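Local coordinates for protein glutathione-specific gamma-glutamylcyclotransferase (Saccharomyces cerevisiae S288c, PDB 5HWI) that catalyses the cleavage of glutathione into 5-oxo-L-proline and the dipeptide cysteinylglycine, acting on glutathione but not on other gamma-glutamyl peptides, at residues I8-Y13 against L157-I162; H26-I31 against V126-N131; W40-D45 against A169-E174; K199-L204 against Y220-L225. The protein carries 4 engineered substitutions. All coordinates share one frame; numbering follows the deposited sequence.

Interaction 1: I8-Y13 against L157-I162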
loop_
_atom_site.group_PDB
_atom_site.type_symbol
_atom_site.label_atom_id
_atom_site.label_comp_id
_atom_site.label_asym_id
_atom_site.label_seq_id
_atom_site.Cartn_x
_atom_site.Cartn_y
_atom_site.Cartn_z
ATOM N N ILE A 8 -13.863 -3.456 -12.568
ATOM C CA ILE A 8 -12.789 -3.980 -11.737
ATOM C C ILE A 8 -12.703 -3.142 -10.483
ATOM O O ILE A 8 -12.888 -1.921 -10.529
ATOM C CB ILE A 8 -11.432 -4.001 -12.473
ATOM C CG1 ILE A 8 -11.123 -2.620 -13.080
ATOM C CG2 ILE A 8 -11.415 -5.099 -13.549
ATOM C CD1 ILE A 8 -9.732 -2.484 -13.778
ATOM N N TRP A 9 -12.427 -3.797 -9.353
ATOM C CA TRP A 9 -12.051 -3.089 -8.136
ATOM C C TRP A 9 -10.535 -3.224 -7.993
ATOM O O TRP A 9 -9.987 -4.339 -8.125
ATOM C CB TRP A 9 -12.727 -3.664 -6.881
ATOM C CG TRP A 9 -14.227 -3.396 -6.802
ATOM C CD1 TRP A 9 -15.259 -4.229 -7.227
ATOM C CD2 TRP A 9 -14.848 -2.237 -6.245
ATOM N NE1 TRP A 9 -16.466 -3.621 -6.994
ATOM C CE2 TRP A 9 -16.251 -2.410 -6.368
ATOM C CE3 TRP A 9 -14.344 -1.059 -5.655
ATOM C CZ2 TRP A 9 -17.161 -1.412 -5.957
ATOM C CZ3 TRP A 9 -15.203 -0.122 -5.183
ATOM C CH2 TRP A 9 -16.619 -0.265 -5.356
ATOM N N VAL A 10 -9.881 -2.082 -7.850
ATOM C CA VAL A 10 -8.416 -1.988 -7.732
ATOM C C VAL A 10 -8.100 -1.366 -6.383
ATOM O O VAL A 10 -8.572 -0.264 -6.070
ATOM C CB VAL A 10 -7.815 -1.143 -8.887
ATOM C CG1 VAL A 10 -6.262 -1.101 -8.750
ATOM C CG2 VAL A 10 -8.190 -1.708 -10.273
ATOM N N LEU A 11 -7.247 -2.036 -5.612
ATOM C CA LEU A 11 -6.826 -1.552 -4.298
ATOM C C LEU A 11 -5.540 -0.747 -4.479
ATOM O O LEU A 11 -4.609 -1.228 -5.140
ATOM C CB LEU A 11 -6.513 -2.769 -3.413
ATOM C CG LEU A 11 -5.935 -2.471 -2.039
ATOM C CD1 LEU A 11 -6.924 -1.647 -1.224
ATOM C CD2 LEU A 11 -5.557 -3.839 -1.357
ATOM N N GLY A 12 -5.491 0.442 -3.909
ATOM C CA GLY A 12 -4.239 1.228 -3.851
ATOM C C GLY A 12 -3.778 1.324 -2.412
ATOM O O GLY A 12 -4.581 1.579 -1.501
ATOM N N TYR A 13 -2.477 1.110 -2.200
ATOM C CA TYR A 13 -1.922 1.254 -0.864
ATOM C C TYR A 13 -0.681 2.135 -0.874
ATOM O O TYR A 13 -0.143 2.389 0.200
ATOM C CB TYR A 13 -1.563 -0.120 -0.260
ATOM C CG TYR A 13 -0.619 -0.885 -1.122
ATOM C CD1 TYR A 13 0.784 -0.704 -0.988
ATOM C CD2 TYR A 13 -1.089 -1.765 -2.108
ATOM C CE1 TYR A 13 1.674 -1.397 -1.812
ATOM C CE2 TYR A 13 -0.202 -2.440 -2.950
ATOM C CZ TYR A 13 1.179 -2.251 -2.781
ATOM O OH TYR A 13 2.039 -2.930 -3.596
ATOM N N LEU A 157 -13.633 -8.553 -2.413
ATOM C CA LEU A 157 -12.498 -9.083 -3.156
ATOM C C LEU A 157 -12.039 -8.044 -4.173
ATOM O O LEU A 157 -12.846 -7.593 -4.994
ATOM C CB LEU A 157 -12.874 -10.367 -3.885
ATOM C CG LEU A 157 -11.617 -11.132 -4.334
ATOM C CD1 LEU A 157 -10.834 -11.703 -3.110
ATOM C CD2 LEU A 157 -11.993 -12.282 -5.293
ATOM N N THR A 158 -10.756 -7.647 -4.129
ATOM C CA THR A 158 -10.243 -6.572 -4.987
ATOM C C THR A 158 -8.877 -6.953 -5.557
ATOM O O THR A 158 -8.105 -7.636 -4.894
ATOM C CB THR A 158 -10.145 -5.215 -4.209
ATOM O OG1 THR A 158 -9.566 -4.184 -5.034
ATOM C CG2 THR A 158 -9.346 -5.326 -2.853
ATOM N N SER A 159 -8.577 -6.505 -6.789
ATOM C CA SER A 159 -7.271 -6.749 -7.395
ATOM C C SER A 159 -6.271 -5.758 -6.782
ATOM O O SER A 159 -6.649 -4.717 -6.236
ATOM C CB SER A 159 -7.280 -6.615 -8.923
ATOM O OG SER A 159 -7.513 -5.242 -9.307
ATOM N N VAL A 160 -4.994 -6.126 -6.833
ATOM C CA VAL A 160 -3.961 -5.344 -6.141
ATOM C C VAL A 160 -2.620 -5.665 -6.795
ATOM O O VAL A 160 -2.395 -6.790 -7.225
ATOM C CB VAL A 160 -3.962 -5.625 -4.617
ATOM C CG1 VAL A 160 -3.614 -7.054 -4.315
ATOM C CG2 VAL A 160 -2.941 -4.658 -3.867
ATOM N N TYR A 161 -1.744 -4.653 -6.924
ATOM C CA TYR A 161 -0.382 -4.863 -7.423
ATOM C C TYR A 161 0.596 -5.008 -6.260
ATOM O O TYR A 161 0.671 -4.133 -5.400
ATOM C CB TYR A 161 0.079 -3.698 -8.309
ATOM C CG TYR A 161 -0.674 -3.672 -9.616
ATOM C CD1 TYR A 161 -1.865 -2.966 -9.724
ATOM C CD2 TYR A 161 -0.193 -4.348 -10.717
ATOM C CE1 TYR A 161 -2.572 -2.972 -10.942
ATOM C CE2 TYR A 161 -0.859 -4.351 -11.914
ATOM C CZ TYR A 161 -2.060 -3.661 -12.014
ATOM O OH TYR A 161 -2.729 -3.678 -13.230
ATOM N N ILE A 162 1.359 -6.097 -6.260
ATOM C CA ILE A 162 2.237 -6.441 -5.137
ATOM C C ILE A 162 3.590 -6.830 -5.698
ATOM O O ILE A 162 3.652 -7.600 -6.654
ATOM C CB ILE A 162 1.687 -7.628 -4.313
ATOM C CG1 ILE A 162 0.406 -7.188 -3.575
ATOM C CG2 ILE A 162 2.728 -8.121 -3.331
ATOM C CD1 ILE A 162 -0.289 -8.313 -2.877
HETATM O O HOH W 1 -2.177 -1.919 -5.945
#
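Val10 and Ser159 form a parallel bridge between strands 8-12 and 157-162, whose axes diverge at 50°, so direct backbone bonding is confined to the stretch where Ser159 N donates to Trp9 O and Leu11 N reaches Ser159 O at 2.8 Å. Trp9 O is gripped twice by the same residue: Ser159 OG donates to it at 2.9 Å, and this hydroxyl and Ser159 N come from opposite faces of the carbonyl plane. The hydroxyl can bend back in this way because OG lies between the backbone N and the carbonyl carbon (chi1 68°); Arg108 also bonds to it. Beyond Leu11 the strands part, and a water bridges them, donating to Leu11 O and accepting from Tyr161 N at 2.9 Å. On the face of Leu11, its CD2 lies alongside Val160 CG2 at 3.7 Å, and the same Val160 methyl meets the edge of the Tyr13 ring at CE2, 3.6 Å away. The phenol then closes the diverging end: Tyr13 OH donates to Tyr161 O at 2.6 Å, with Tyr161 O at the ring edge, in its plane, and the hydroxyl in the plane of the carbonyl. A phenylalanine here would keep the ring against Val160 but would probably leave Tyr161 O without this donor and the ring freer to shift. Val10 to Tyr13 are part of the probable substrate-binding site, inferred by similarity. The short phenol bond therefore ties the end of strand 8-12 to strand 155-162 just where the main-chain pairing has given way to water.

Interaction 2: H26-I31 against V126-N131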
loop_
_atom_site.group_PDB
_atom_site.type_symbol
_atom_site.label_atom_id
_atom_site.label_comp_id
_atom_site.label_asym_id
_atom_site.label_seq_id
_atom_site.Cartn_x
_atom_site.Cartn_y
_atom_site.Cartn_z
ATOM N N HIS A 26 -16.131 4.949 -8.128
ATOM C CA HIS A 26 -16.219 4.853 -6.679
ATOM C C HIS A 26 -14.821 4.791 -6.118
ATOM O O HIS A 26 -13.924 4.224 -6.750
ATOM C CB HIS A 26 -16.956 3.554 -6.231
ATOM C CG HIS A 26 -18.320 3.442 -6.814
ATOM N ND1 HIS A 26 -19.352 4.283 -6.464
ATOM C CD2 HIS A 26 -18.822 2.589 -7.742
ATOM C CE1 HIS A 26 -20.435 3.955 -7.146
ATOM N NE2 HIS A 26 -20.138 2.930 -7.930
ATOM N N ARG A 27 -14.654 5.343 -4.905
ATOM C CA ARG A 27 -13.375 5.340 -4.208
ATOM C C ARG A 27 -13.700 5.178 -2.734
ATOM O O ARG A 27 -14.334 6.079 -2.161
ATOM C CB ARG A 27 -12.647 6.673 -4.465
ATOM C CG ARG A 27 -11.249 6.742 -3.802
ATOM C CD ARG A 27 -10.624 8.134 -4.089
ATOM N NE ARG A 27 -9.244 8.183 -3.590
ATOM C CZ ARG A 27 -8.927 8.564 -2.355
ATOM N NH1 ARG A 27 -9.877 8.926 -1.502
ATOM N NH2 ARG A 27 -7.665 8.594 -1.969
ATOM N N ILE A 28 -13.366 4.033 -2.142
ATOM C CA ILE A 28 -13.802 3.685 -0.789
ATOM C C ILE A 28 -12.576 3.387 0.060
ATOM O O ILE A 28 -11.759 2.550 -0.324
ATOM C CB ILE A 28 -14.733 2.461 -0.783
ATOM C CG1 ILE A 28 -15.863 2.725 -1.775
ATOM C CG2 ILE A 28 -15.333 2.251 0.631
ATOM C CD1 ILE A 28 -16.809 1.536 -1.892
ATOM N N PRO A 29 -12.465 3.968 1.247
ATOM C CA PRO A 29 -11.451 3.546 2.234
ATOM C C PRO A 29 -11.544 2.075 2.557
ATOM O O PRO A 29 -12.648 1.522 2.735
ATOM C CB PRO A 29 -11.814 4.384 3.473
ATOM C CG PRO A 29 -12.495 5.627 2.852
ATOM C CD PRO A 29 -13.302 5.086 1.721
ATOM N N ALA A 30 -10.371 1.434 2.662
ATOM C CA ALA A 30 -10.312 -0.017 2.780
ATOM C C ALA A 30 -9.293 -0.417 3.842
ATOM O O ALA A 30 -8.184 0.110 3.833
ATOM C CB ALA A 30 -9.913 -0.656 1.453
ATOM N N ILE A 31 -9.677 -1.328 4.733
ATOM C CA ILE A 31 -8.782 -1.898 5.742
ATOM C C ILE A 31 -8.262 -3.208 5.179
ATOM O O ILE A 31 -9.036 -4.138 4.928
ATOM C CB ILE A 31 -9.483 -2.159 7.078
ATOM C CG1 ILE A 31 -10.340 -0.973 7.565
ATOM C CG2 ILE A 31 -8.478 -2.634 8.105
ATOM C CD1 ILE A 31 -9.666 0.286 7.509
ATOM N N VAL A 126 -10.560 -7.064 1.380
ATOM C CA VAL A 126 -10.401 -5.870 2.220
ATOM C C VAL A 126 -11.718 -5.622 2.926
ATOM O O VAL A 126 -12.774 -6.089 2.487
ATOM C CB VAL A 126 -10.011 -4.599 1.424
ATOM C CG1 VAL A 126 -8.719 -4.849 0.706
ATOM C CG2 VAL A 126 -11.141 -4.189 0.416
ATOM N N HIS A 127 -11.642 -4.926 4.058
ATOM C CA HIS A 127 -12.840 -4.548 4.787
ATOM C C HIS A 127 -13.173 -3.115 4.396
ATOM O O HIS A 127 -12.304 -2.241 4.447
ATOM C CB HIS A 127 -12.652 -4.621 6.300
ATOM C CG HIS A 127 -12.350 -5.983 6.820
ATOM N ND1 HIS A 127 -12.688 -6.372 8.096
ATOM C CD2 HIS A 127 -11.685 -7.026 6.270
ATOM C CE1 HIS A 127 -12.290 -7.618 8.295
ATOM N NE2 HIS A 127 -11.669 -8.036 7.205
ATOM N N LEU A 128 -14.431 -2.860 3.996
ATOM C CA LEU A 128 -14.749 -1.521 3.524
ATOM C C LEU A 128 -15.124 -0.589 4.668
ATOM O O LEU A 128 -15.934 -0.916 5.531
ATOM C CB LEU A 128 -15.907 -1.571 2.510
ATOM C CG LEU A 128 -15.618 -2.373 1.262
ATOM C CD1 LEU A 128 -16.894 -2.371 0.386
ATOM C CD2 LEU A 128 -14.443 -1.838 0.465
ATOM N N GLU A 129 -14.594 0.622 4.636
ATOM C CA GLU A 129 -15.052 1.634 5.588
ATOM C C GLU A 129 -15.848 2.677 4.801
ATOM O O GLU A 129 -15.298 3.658 4.280
ATOM C CB GLU A 129 -13.859 2.246 6.363
ATOM C CG GLU A 129 -14.255 3.428 7.236
ATOM C CD GLU A 129 -15.024 3.045 8.507
ATOM O OE1 GLU A 129 -15.419 1.871 8.674
ATOM O OE2 GLU A 129 -15.262 3.955 9.334
ATOM N N THR A 130 -17.156 2.469 4.723
ATOM C CA THR A 130 -18.007 3.273 3.860
ATOM C C THR A 130 -18.547 4.483 4.605
ATOM O O THR A 130 -18.781 4.446 5.823
ATOM C CB THR A 130 -19.183 2.420 3.343
ATOM O OG1 THR A 130 -19.825 1.777 4.463
ATOM C CG2 THR A 130 -18.672 1.358 2.358
ATOM N N ASN A 131 -18.812 5.548 3.851
ATOM C CA ASN A 131 -19.553 6.665 4.421
ATOM C C ASN A 131 -21.007 6.579 3.946
ATOM O O ASN A 131 -21.393 5.643 3.234
ATOM C CB ASN A 131 -18.881 8.005 4.070
ATOM C CG ASN A 131 -18.822 8.278 2.567
ATOM O OD1 ASN A 131 -19.762 8.011 1.830
ATOM N ND2 ASN A 131 -17.745 8.878 2.130
#
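Ile31 N donates to His127 O at 2.8 Å with an almost straight N-H...O angle of 172°, and His127 N returns a bond to Ile31 O, making these two residues a hydrogen-bonded antiparallel pair. Ala30 and Leu128 follow as the non-hydrogen-bonded pair, their alpha carbons 4.7 Å apart, and Glu129 N closes the next ring of bonds on Pro29 O at 2.9 Å. Proline has no N-H to offer, so its carbonyl alone takes part, while its ring atoms CB, CG and CD lie near Glu129 O, CD at 3.5 Å.

On the face of Ala30, the small CB rests against Val126 CG2 at 3.9 Å. Ile28 points its CG2, anti to the backbone N, at the place where the second segment leaves the sheet: this methyl lies beside Thr130 CG2 at 3.9 Å, the two side chains running the same way, and also meets Leu128 CD2. The other face brings Ile31 CB to His127 CB at 4.1 Å, and the imidazole is held by Ser151 through ND1. Glu129 turns its carboxylate away to a salt bridge with Lys153.

Asn131 then caps helix 132-142 with its side chain, bonding to His134 N. The arrangement is an antiparallel pairing of strands 26-33 and 120-128 in the mixed sheet of the gamma-glutamylcyclotransferase fold, running out at its end into an N-capped helix.

Interaction 3: W40-D45 against A169-E174. Engineered in segment 40-45: Met42 (natural residue Ser).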
loop_
_atom_site.group_PDB
_atom_site.type_symbol
_atom_site.label_atom_id
_atom_site.label_comp_id
_atom_site.label_asym_id
_atom_site.label_seq_id
_atom_site.Cartn_x
_atom_site.Cartn_y
_atom_site.Cartn_z
ATOM N N TRP A 40 10.115 -1.766 0.665
ATOM C CA TRP A 40 11.123 -2.789 0.370
ATOM C C TRP A 40 11.158 -3.152 -1.109
ATOM O O TRP A 40 11.658 -4.228 -1.473
ATOM C CB TRP A 40 10.892 -4.044 1.234
ATOM C CG TRP A 40 11.215 -3.821 2.696
ATOM C CD1 TRP A 40 11.795 -2.735 3.235
ATOM C CD2 TRP A 40 10.967 -4.731 3.792
ATOM N NE1 TRP A 40 11.940 -2.887 4.612
ATOM C CE2 TRP A 40 11.447 -4.112 4.967
ATOM C CE3 TRP A 40 10.415 -6.002 3.881
ATOM C CZ2 TRP A 40 11.345 -4.692 6.210
ATOM C CZ3 TRP A 40 10.341 -6.618 5.143
ATOM C CH2 TRP A 40 10.801 -5.962 6.279
ATOM N N GLN A 41 10.653 -2.259 -1.974
ATOM C CA GLN A 41 10.713 -2.425 -3.420
ATOM C C GLN A 41 11.622 -1.324 -3.955
ATOM O O GLN A 41 11.391 -0.138 -3.657
ATOM C CB GLN A 41 9.279 -2.303 -3.983
ATOM C CG GLN A 41 9.176 -2.507 -5.447
ATOM C CD GLN A 41 9.165 -3.988 -5.811
ATOM O OE1 GLN A 41 9.435 -4.863 -4.961
ATOM N NE2 GLN A 41 8.910 -4.275 -7.092
HETATM N N MSE A 42 12.655 -1.683 -4.714
HETATM C CA MSE A 42 13.466 -0.580 -5.230
HETATM C C MSE A 42 12.831 0.031 -6.497
HETATM O O MSE A 42 12.018 -0.598 -7.215
HETATM C CB MSE A 42 14.916 -1.014 -5.480
HETATM C CG MSE A 42 15.105 -2.051 -6.516
HETATM SE SE MSE A 42 17.028 -2.527 -6.503
HETATM C CE MSE A 42 16.820 -4.450 -6.263
ATOM N N SER A 43 13.171 1.305 -6.728
ATOM C CA SER A 43 12.623 2.071 -7.844
ATOM C C SER A 43 13.782 2.646 -8.646
ATOM O O SER A 43 14.528 3.501 -8.152
ATOM C CB SER A 43 11.691 3.172 -7.361
ATOM O OG SER A 43 11.261 3.943 -8.489
ATOM N N THR A 44 13.958 2.173 -9.879
ATOM C CA THR A 44 15.013 2.665 -10.742
ATOM C C THR A 44 14.452 3.492 -11.880
ATOM O O THR A 44 15.228 4.049 -12.656
ATOM C CB THR A 44 15.833 1.507 -11.336
ATOM O OG1 THR A 44 14.938 0.628 -12.058
ATOM C CG2 THR A 44 16.566 0.741 -10.211
ATOM N N ASP A 45 13.121 3.602 -11.972
ATOM C CA ASP A 45 12.488 4.244 -13.120
ATOM C C ASP A 45 11.618 5.425 -12.740
ATOM O O ASP A 45 11.372 6.288 -13.589
ATOM C CB ASP A 45 11.642 3.225 -13.901
ATOM C CG ASP A 45 12.458 2.481 -14.965
ATOM O OD1 ASP A 45 12.961 3.155 -15.899
ATOM O OD2 ASP A 45 12.603 1.237 -14.881
ATOM N N ALA A 169 13.002 -6.700 -8.058
ATOM C CA ALA A 169 13.171 -5.401 -7.421
ATOM C C ALA A 169 13.012 -5.454 -5.905
ATOM O O ALA A 169 13.108 -4.412 -5.245
ATOM C CB ALA A 169 12.160 -4.378 -7.997
ATOM N N PHE A 170 12.771 -6.626 -5.332
ATOM C CA PHE A 170 12.521 -6.718 -3.902
ATOM C C PHE A 170 13.851 -6.634 -3.151
ATOM O O PHE A 170 14.786 -7.374 -3.455
ATOM C CB PHE A 170 11.800 -8.028 -3.577
ATOM C CG PHE A 170 11.311 -8.118 -2.152
ATOM C CD1 PHE A 170 10.165 -7.421 -1.749
ATOM C CD2 PHE A 170 12.013 -8.875 -1.210
ATOM C CE1 PHE A 170 9.714 -7.510 -0.417
ATOM C CE2 PHE A 170 11.577 -8.959 0.100
ATOM C CZ PHE A 170 10.439 -8.300 0.507
ATOM N N VAL A 171 13.948 -5.726 -2.180
ATOM C CA VAL A 171 15.177 -5.574 -1.396
ATOM C C VAL A 171 14.990 -5.921 0.061
ATOM O O VAL A 171 15.933 -5.729 0.839
ATOM C CB VAL A 171 15.761 -4.145 -1.502
ATOM C CG1 VAL A 171 15.998 -3.826 -2.928
ATOM C CG2 VAL A 171 14.832 -3.124 -0.845
ATOM N N GLY A 172 13.817 -6.408 0.474
ATOM C CA GLY A 172 13.587 -6.652 1.885
ATOM C C GLY A 172 14.286 -7.942 2.312
ATOM O O GLY A 172 14.678 -8.759 1.474
ATOM N N PRO A 173 14.475 -8.149 3.627
ATOM C CA PRO A 173 14.220 -7.189 4.698
ATOM C C PRO A 173 15.283 -6.104 4.673
ATOM O O PRO A 173 16.409 -6.360 4.222
ATOM C CB PRO A 173 14.351 -8.042 5.955
ATOM C CG PRO A 173 15.446 -9.002 5.589
ATOM C CD PRO A 173 15.138 -9.357 4.141
ATOM N N GLU A 174 14.927 -4.893 5.086
ATOM C CA GLU A 174 15.912 -3.815 5.144
ATOM C C GLU A 174 15.662 -3.041 6.424
ATOM O O GLU A 174 14.507 -2.856 6.807
ATOM C CB GLU A 174 15.789 -2.909 3.900
ATOM C CG GLU A 174 16.861 -1.881 3.749
ATOM C CD GLU A 174 16.774 -1.133 2.396
ATOM O OE1 GLU A 174 15.806 -0.345 2.202
ATOM O OE2 GLU A 174 17.664 -1.334 1.529
#
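Two nearly linear backbone hydrogen bonds join Trp40 and Met42 to the loop: Val171 N donates to Trp40 O at 2.8 Å and Met42 N to Ala169 O at 2.8 Å, bracketing a single bridge between Gln41 and Phe170.

Ring contacts come next. The loop passes one face of the Trp40 indole, where Pro173 CA and Glu174 N lie, while Gly172 CA comes within 3.8 Å of Trp40 CB. Pro173, which follows a cis peptide bond, directs its CA at the six-membered ring as a CH-pi contact, 3.8 Å from the centroid and 5° off the normal. An alanine in place of Trp40 would remove this plate and would probably leave a gap over Gly172 and Pro173, freeing the cis-proline turn to move.

Apolar and polar side chains complete the join. Engineered Met42, a selenomethionine, brings CG to Ala169 CB at 4.0 Å in one of its two conformers. Gln41 lays its amide against Ala169 CB, with NE2 at 3.4 Å, and spends its polar ends on Asn117 and Asn167. Glu174 OE2 forms a salt bridge with Arg55.

This is a loop pinned by a short beta bridge and a CH-pi contact of the cis-proline with Trp40 to the corner where strand 35-40 gives way to strand 42-43, within the small antiparallel sheet beside the main one.

Interaction 4: K199-L204 against Y220-L225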
loop_
_atom_site.group_PDB
_atom_site.type_symbol
_atom_site.label_atom_id
_atom_site.label_comp_id
_atom_site.label_asym_id
_atom_site.label_seq_id
_atom_site.Cartn_x
_atom_site.Cartn_y
_atom_site.Cartn_z
ATOM N N LYS A 199 3.832 12.317 0.460
ATOM C CA LYS A 199 2.444 12.371 -0.037
ATOM C C LYS A 199 1.637 11.154 0.408
ATOM O O LYS A 199 0.416 11.254 0.634
ATOM C CB LYS A 199 2.427 12.480 -1.567
ATOM C CG LYS A 199 2.931 13.862 -2.099
ATOM C CD LYS A 199 2.688 13.948 -3.604
ATOM C CE LYS A 199 2.909 15.372 -4.149
ATOM N NZ LYS A 199 2.443 15.446 -5.565
ATOM N N LEU A 200 2.288 9.981 0.545
ATOM C CA LEU A 200 1.543 8.794 0.982
ATOM C C LEU A 200 1.151 8.946 2.432
ATOM O O LEU A 200 -0.010 8.722 2.814
ATOM C CB LEU A 200 2.417 7.532 0.784
ATOM C CG LEU A 200 1.852 6.258 1.399
ATOM C CD1 LEU A 200 0.448 5.919 0.847
ATOM C CD2 LEU A 200 2.780 5.046 1.147
ATOM N N GLU A 201 2.114 9.367 3.275
ATOM C CA GLU A 201 1.768 9.549 4.680
ATOM C C GLU A 201 0.681 10.625 4.874
ATOM O O GLU A 201 -0.200 10.470 5.730
ATOM C CB GLU A 201 3.022 9.888 5.481
ATOM C CG GLU A 201 2.826 9.938 7.007
ATOM C CD GLU A 201 2.279 11.263 7.546
ATOM O OE1 GLU A 201 2.383 12.330 6.857
ATOM O OE2 GLU A 201 1.738 11.219 8.680
ATOM N N GLN A 202 0.739 11.722 4.103
ATOM C CA GLN A 202 -0.296 12.770 4.181
ATOM C C GLN A 202 -1.627 12.241 3.705
ATOM O O GLN A 202 -2.676 12.547 4.297
ATOM C CB GLN A 202 0.097 13.991 3.344
ATOM C CG GLN A 202 1.219 14.798 4.017
ATOM C CD GLN A 202 1.985 15.693 3.017
ATOM O OE1 GLN A 202 1.464 16.005 1.933
ATOM N NE2 GLN A 202 3.229 16.093 3.380
ATOM N N ALA A 203 -1.617 11.458 2.610
ATOM C CA ALA A 203 -2.880 10.969 2.097
ATOM C C ALA A 203 -3.517 10.013 3.098
ATOM O O ALA A 203 -4.739 9.998 3.247
ATOM C CB ALA A 203 -2.685 10.256 0.757
ATOM N N LEU A 204 -2.714 9.245 3.837
ATOM C CA LEU A 204 -3.285 8.385 4.888
ATOM C C LEU A 204 -3.718 9.193 6.124
ATOM O O LEU A 204 -4.804 8.962 6.698
ATOM C CB LEU A 204 -2.286 7.278 5.282
ATOM C CG LEU A 204 -1.993 6.253 4.175
ATOM C CD1 LEU A 204 -0.758 5.433 4.562
ATOM C CD2 LEU A 204 -3.149 5.332 4.013
ATOM N N TYR A 220 5.056 1.671 11.270
ATOM C CA TYR A 220 6.240 1.668 10.401
ATOM C C TYR A 220 6.302 2.937 9.579
ATOM O O TYR A 220 7.361 3.552 9.439
ATOM C CB TYR A 220 6.176 0.464 9.460
ATOM C CG TYR A 220 7.198 0.484 8.347
ATOM C CD1 TYR A 220 8.491 -0.023 8.558
ATOM C CD2 TYR A 220 6.837 0.957 7.066
ATOM C CE1 TYR A 220 9.405 -0.020 7.529
ATOM C CE2 TYR A 220 7.762 0.954 6.022
ATOM C CZ TYR A 220 9.032 0.473 6.270
ATOM O OH TYR A 220 9.912 0.446 5.220
ATOM N N LEU A 221 5.174 3.304 8.969
ATOM C CA LEU A 221 5.242 4.388 8.004
ATOM C C LEU A 221 5.571 5.688 8.686
ATOM O O LEU A 221 6.384 6.458 8.173
ATOM C CB LEU A 221 3.927 4.548 7.252
ATOM C CG LEU A 221 4.028 5.427 6.013
ATOM C CD1 LEU A 221 4.852 4.706 4.928
ATOM C CD2 LEU A 221 2.579 5.629 5.553
ATOM N N THR A 222 4.938 5.965 9.829
ATOM C CA THR A 222 5.225 7.235 10.499
ATOM C C THR A 222 6.636 7.239 11.085
ATOM O O THR A 222 7.318 8.278 11.046
ATOM C CB THR A 222 4.178 7.546 11.573
ATOM O OG1 THR A 222 4.075 6.454 12.469
ATOM C CG2 THR A 222 2.813 7.710 10.956
ATOM N N ALA A 223 7.101 6.101 11.628
ATOM C CA ALA A 223 8.495 5.996 12.047
ATOM C C ALA A 223 9.442 6.225 10.870
ATOM O O ALA A 223 10.453 6.927 11.012
ATOM C CB ALA A 223 8.783 4.625 12.689
ATOM N N LEU A 224 9.128 5.639 9.703
ATOM C CA LEU A 224 10.006 5.825 8.542
ATOM C C LEU A 224 10.100 7.304 8.166
ATOM O O LEU A 224 11.191 7.810 7.879
ATOM C CB LEU A 224 9.482 4.995 7.354
ATOM C CG LEU A 224 10.266 5.121 6.039
ATOM C CD1 LEU A 224 11.798 4.722 6.241
ATOM C CD2 LEU A 224 9.574 4.260 4.938
ATOM N N LEU A 225 8.951 7.988 8.084
ATOM C CA LEU A 225 8.960 9.404 7.704
ATOM C C LEU A 225 9.745 10.232 8.713
ATOM O O LEU A 225 10.481 11.156 8.346
ATOM C CB LEU A 225 7.522 9.937 7.558
ATOM C CG LEU A 225 7.419 11.437 7.151
ATOM C CD1 LEU A 225 8.252 11.648 5.882
ATOM C CD2 LEU A 225 5.963 11.778 6.883
#
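Leu221 extends its CG anti to the backbone N (chi1 -166°), while Leu204 swings its own to the side of the backbone N (chi1 -66°), and these settings bring the two chains together at about a right angle. Their methyls meet closely, Leu204 CD1 lying 3.5 Å from Leu221 CD2, tighter than usual for two carbons. The same Leu221 CD2 sits over the first helix between three residues: besides Leu204, it approaches Glu201 CA at 4.1 Å and Leu200 CG at 4.3 Å.

One turn further along the second helix, Leu225 sends its CD2 across the bent chain of Glu201. That methyl is 3.6 Å from Glu201 CG and equally near OE1, so the glutamate serves here through its aliphatic part as well as one carboxylate oxygen. Thr222 brings CG2 to the margin, 4.3 Å from Glu201 OE2.

The axes stay 10.5 Å apart and run at 135°, so the contact is made mainly by side chains. Leu197 extends the apolar seam on the first helix, and Phe39 of strand 35-40 lies against both Leu200 and Leu221. It is an oblique, broadly antiparallel helix-helix packing between helices 193-205 and 220-231, with Leu221 and Glu201 at its middle, Leu200 beside them and Thr222 at the margin.

Overall arrangement
Interactions 1 and 2 belong to one mixed sheet, since strands 120-128 and 155-162 are neighbours in it; they meet where Val126 packs on Leu11 and Thr158. Interaction 1 is the most buried of the four and the one within the probable substrate site, with a parallel pairing continued by a bridging water, whereas interaction 2 is regular antiparallel bonding, a partly buried contact that runs out into a helix. Interaction 3, about 28 Å from interaction 2 between centres, mixes backbone bonds with aromatic cover on a loop. Interaction 4 relies on leucines, but touches interactions 1 and 3: Leu200 packs on Tyr13 O and Tyr220 on Trp40, linking the helices to each sheet.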